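Local coordinates for cytochrome c55X (Pseudomonas aeruginosa PAO1, PDB 6TP9), which is a periplasmic monoheme c-type cytochrome that carries electrons and is associated with the biosynthesis of heme d1, at residues Gly37-Thr41 against Pro42-Arg46. The protein carries 1 engineered substitution. Numbering follows the deposited sequence.
With HEC (heme c), chain M.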
ATOM      1  N   GLY A  37       0.606   9.108  11.896  1.00 22.40           N
ATOM      2  CA  GLY A  37      -0.391  10.020  11.382  1.00 21.05           C
ATOM      3  C   GLY A  37      -1.745   9.363  11.227  1.00 21.45           C
ATOM      4  O   GLY A  37      -1.913   8.143  11.380  1.00 25.12           O
ATOM      5  N   PRO A  38      -2.743  10.181  10.902  1.00 20.73           N
ATOM      6  CA  PRO A  38      -4.123   9.683  10.846  1.00 21.79           C
ATOM      7  C   PRO A  38      -4.339   8.718   9.691  1.00 28.88           C
ATOM      8  O   PRO A  38      -3.544   8.614   8.756  1.00 33.12           O
ATOM      9  CB  PRO A  38      -4.954  10.956  10.664  1.00 17.10           C
ATOM     10  CG  PRO A  38      -4.024  11.920  10.011  1.00 16.77           C
ATOM     11  CD  PRO A  38      -2.663  11.618  10.579  1.00 20.20           C
ATOM     12  N   ALA A  39      -5.460   8.003   9.771  1.00 29.52           N
ATOM     13  CA  ALA A  39      -5.842   7.063   8.730  1.00 26.92           C
ATOM     14  C   ALA A  39      -6.365   7.810   7.510  1.00 33.37           C
ATOM     15  O   ALA A  39      -7.192   8.719   7.636  1.00 36.48           O
ATOM     16  CB  ALA A  39      -6.907   6.098   9.246  1.00 23.52           C
ATOM     17  N   LEU A  40      -5.885   7.419   6.330  1.00 33.65           N
ATOM     18  CA  LEU A  40      -6.362   7.961   5.065  1.00 31.61           C
ATOM     19  C   LEU A  40      -7.177   6.933   4.285  1.00 33.99           C
ATOM     20  O   LEU A  40      -7.193   6.951   3.052  1.00 39.80           O
ATOM     21  CB  LEU A  40      -5.190   8.458   4.221  1.00 27.54           C
ATOM     22  CG  LEU A  40      -4.326   9.548   4.858  1.00 27.39           C
ATOM     23  CD1 LEU A  40      -3.253  10.008   3.882  1.00 27.61           C
ATOM     24  CD2 LEU A  40      -5.172  10.724   5.323  1.00 27.89           C
ATOM     25  N   THR A  41      -7.853   6.032   4.992  1.00 29.83           N
ATOM     26  CA  THR A  41      -8.654   5.007   4.346  1.00 26.55           C
ATOM     27  C   THR A  41      -9.978   5.593   3.865  1.00 31.81           C
ATOM     28  O   THR A  41     -10.376   6.681   4.286  1.00 39.09           O
ATOM     29  CB  THR A  41      -8.918   3.856   5.312  1.00 23.44           C
ATOM     30  OG1 THR A  41      -9.858   4.275   6.309  1.00 25.70           O
ATOM     31  CG2 THR A  41      -7.631   3.423   5.996  1.00 27.85           C
ATOM     32  N   PRO A  42     -10.679   4.891   2.971  1.00 32.15           N
ATOM     33  CA  PRO A  42     -11.998   5.390   2.545  1.00 30.10           C
ATOM     34  C   PRO A  42     -12.970   5.556   3.699  1.00 29.07           C
ATOM     35  O   PRO A  42     -13.754   6.513   3.720  1.00 28.93           O
ATOM     36  CB  PRO A  42     -12.472   4.320   1.552  1.00 28.19           C
ATOM     37  CG  PRO A  42     -11.220   3.668   1.067  1.00 29.71           C
ATOM     38  CD  PRO A  42     -10.288   3.671   2.244  1.00 33.67           C
ATOM     39  N   GLU A  43     -12.935   4.640   4.668  1.00 30.08           N
ATOM     40  CA  GLU A  43     -13.843   4.733   5.806  1.00 25.62           C
ATOM     41  C   GLU A  43     -13.593   6.008   6.602  1.00 23.07           C
ATOM     42  O   GLU A  43     -14.538   6.640   7.089  1.00 27.65           O
ATOM     43  CB  GLU A  43     -13.687   3.502   6.703  1.00 24.77           C
ATOM     44  CG  GLU A  43     -14.074   2.179   6.041  1.00 29.68           C
ATOM     45  CD  GLU A  43     -13.039   1.684   5.045  1.00 34.43           C
ATOM     46  OE1 GLU A  43     -11.856   1.558   5.424  1.00 35.06           O
ATOM     47  OE2 GLU A  43     -13.409   1.431   3.880  1.00 34.82           O
ATOM     48  N   ALA A  44     -12.326   6.408   6.734  1.00 22.15           N
ATOM     49  CA  ALA A  44     -11.971   7.564   7.547  1.00 22.93           C
ATOM     50  C   ALA A  44     -12.218   8.891   6.840  1.00 28.47           C
ATOM     51  O   ALA A  44     -12.358   9.917   7.513  1.00 33.30           O
ATOM     52  CB  ALA A  44     -10.499   7.479   7.958  1.00 21.06           C
ATOM     53  N   LEU A  45     -12.267   8.899   5.510  1.00 28.24           N
ATOM     54  CA  LEU A  45     -12.500  10.116   4.746  1.00 32.33           C
ATOM     55  C   LEU A  45     -13.929  10.214   4.229  1.00 39.91           C
ATOM     56  O   LEU A  45     -14.219  11.089   3.406  1.00 38.25           O
ATOM     57  CB  LEU A  45     -11.523  10.189   3.570  1.00 27.25           C
ATOM     58  CG  LEU A  45     -10.037  10.104   3.914  1.00 23.28           C
ATOM     59  CD1 LEU A  45      -9.214   9.872   2.656  1.00 14.93           C
ATOM     60  CD2 LEU A  45      -9.568  11.361   4.633  1.00 26.23           C
ATOM     61  N   ARG A  46     -14.827   9.351   4.708  1.00 45.68           N
ATOM     62  CA  ARG A  46     -16.114   9.177   4.042  1.00 47.01           C
ATOM     63  C   ARG A  46     -16.924  10.467   4.028  1.00 47.29           C
ATOM     64  O   ARG A  46     -17.543  10.806   3.014  1.00 51.27           O
ATOM     65  CB  ARG A  46     -16.905   8.056   4.718  1.00 50.83           C
ATOM     66  CG  ARG A  46     -18.091   7.584   3.895  1.00 59.25           C
ATOM     67  CD  ARG A  46     -18.696   6.294   4.432  1.00 68.89           C
ATOM     68  NE  ARG A  46     -19.199   6.446   5.795  1.00 77.75           N
ATOM     69  CZ  ARG A  46     -18.748   5.781   6.859  1.00 82.45           C
ATOM     70  NH1 ARG A  46     -19.287   6.011   8.048  1.00 82.20           N
ATOM     71  NH2 ARG A  46     -17.777   4.880   6.745  1.00 83.44           N
TER
HETATM   72 FE   HEC M 102      -0.727  13.901   5.694  1.00 25.03          FE
HETATM   73  CHA HEC M 102      -3.516  14.837   7.454  1.00 24.97           C
HETATM   74  CHB HEC M 102      -2.686  13.510   2.863  1.00 26.60           C
HETATM   75  CHC HEC M 102       2.062  13.256   3.843  1.00 20.67           C
HETATM   76  CHD HEC M 102       1.150  13.815   8.570  1.00 15.44           C
HETATM   77  NA  HEC M 102      -2.729  14.100   5.243  1.00 22.93           N
HETATM   78  C1A HEC M 102      -3.695  14.562   6.117  1.00 28.62           C
HETATM   79  C2A HEC M 102      -4.936  14.706   5.383  1.00 23.28           C
HETATM   80  C3A HEC M 102      -4.713  14.342   4.118  1.00 20.28           C
HETATM   81  C4A HEC M 102      -3.321  13.952   4.002  1.00 23.32           C
HETATM   82  CMA HEC M 102      -5.755  14.338   2.980  1.00 22.17           C
HETATM   83  CAA HEC M 102      -6.280  15.196   5.967  1.00 23.33           C
HETATM   84  CBA HEC M 102      -7.065  14.004   6.506  1.00 26.04           C
HETATM   85  CGA HEC M 102      -8.374  14.468   7.086  1.00 29.64           C
HETATM   86  O1A HEC M 102      -8.784  15.623   6.798  1.00 32.24           O
HETATM   87  O2A HEC M 102      -9.010  13.678   7.833  1.00 28.93           O
HETATM   88  NB  HEC M 102      -0.387  13.463   3.726  1.00 18.68           N
HETATM   89  C1B HEC M 102      -1.325  13.351   2.716  1.00 23.96           C
HETATM   90  C2B HEC M 102      -0.618  13.056   1.484  1.00 26.41           C
HETATM   91  C3B HEC M 102       0.684  12.986   1.762  1.00 22.68           C
HETATM   92  C4B HEC M 102       0.859  13.241   3.174  1.00 19.09           C
HETATM   93  CMB HEC M 102      -1.256  12.838   0.094  1.00 29.34           C
HETATM   94  CAB HEC M 102       1.819  12.685   0.764  1.00 27.45           C
HETATM   95  CBB HEC M 102       1.788  13.705  -0.389  1.00 35.74           C
HETATM   96  NC  HEC M 102       1.227  13.540   6.135  1.00 15.52           N
HETATM   97  C1C HEC M 102       2.234  13.401   5.201  1.00 18.90           C
HETATM   98  C2C HEC M 102       3.504  13.397   5.895  1.00 17.72           C
HETATM   99  C3C HEC M 102       3.263  13.607   7.194  1.00 20.25           C
HETATM  100  C4C HEC M 102       1.822  13.663   7.376  1.00 18.69           C
HETATM  101  CMC HEC M 102       4.888  13.319   5.212  1.00 17.66           C
HETATM  102  CAC HEC M 102       4.324  13.683   8.317  1.00 26.78           C
HETATM  103  CBC HEC M 102       5.421  14.709   7.969  1.00 32.95           C
HETATM  104  ND  HEC M 102      -1.122  14.247   7.702  1.00 15.71           N
HETATM  105  C1D HEC M 102      -0.169  14.187   8.717  1.00 14.77           C
HETATM  106  C2D HEC M 102      -0.790  14.596   9.960  1.00 14.54           C
HETATM  107  C3D HEC M 102      -2.245  14.915   9.600  1.00 16.40           C
HETATM  108  C4D HEC M 102      -2.359  14.669   8.183  1.00 17.48           C
HETATM  109  CMD HEC M 102      -0.136  14.693  11.354  1.00 21.09           C
HETATM  110  CAD HEC M 102      -3.367  15.392  10.543  1.00 25.26           C
HETATM  111  CBD HEC M 102      -3.307  16.903  10.732  1.00 30.67           C
HETATM  112  CGD HEC M 102      -4.412  17.281  11.679  1.00 32.31           C
HETATM  113  O1D HEC M 102      -4.127  17.424  12.896  1.00 33.80           O
HETATM  114  O2D HEC M 102      -5.577  17.420  11.223  1.00 34.35           O
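Leu-40 and Leu-45 meet beside the heme, their CD2 methyls 4.5 Å apart, but they approach the porphyrin from different directions. Leu-40 lies over one face, with CD1 3.7 Å from the methine carbon CHB of the heme, and Pro-38 covers another part of that same face, its CD 3.5 Å from heme C3D. Leu-45 stays at the rim, with CD2 4.0 Å from propionate oxygen O2A of the heme. Behind them the chain turns at Thr-41 in an ST motif, residues 42-44 with helical backbone angles. The carbonyl oxygen of Thr-41 accepts the N-H of Leu-45 at 3.2 Å, nearly in line with its C=O, and more weakly that of Ala-44. A chi1 of 72° tucks OG1 back over the main chain, where it takes the N-H of Ala-44 as well (3.3 Å, 150° at the hydrogen). Glu-43, bent at chi2, crosses the threonine at about a right angle, and its OE1 receives a weak, long hydrogen bond from Thr-41 OG1. Ala-39 CB rests on Ala-44 CB at 4.1 Å. The carbonyl oxygen of Pro-38 is hydrogen-bonded to ND1 of His-28 of the second subunit, probably an axial heme ligand; this proline-histidine bond is familiar in c-type cytochromes and here runs between chains, consistent with domain swapping. In the same chain, Leu-40 and Leu-45 both pack on Leu-85 of helix 75-86, while Thr-41 and Pro-42 touch Arg-31 of strand 30-31.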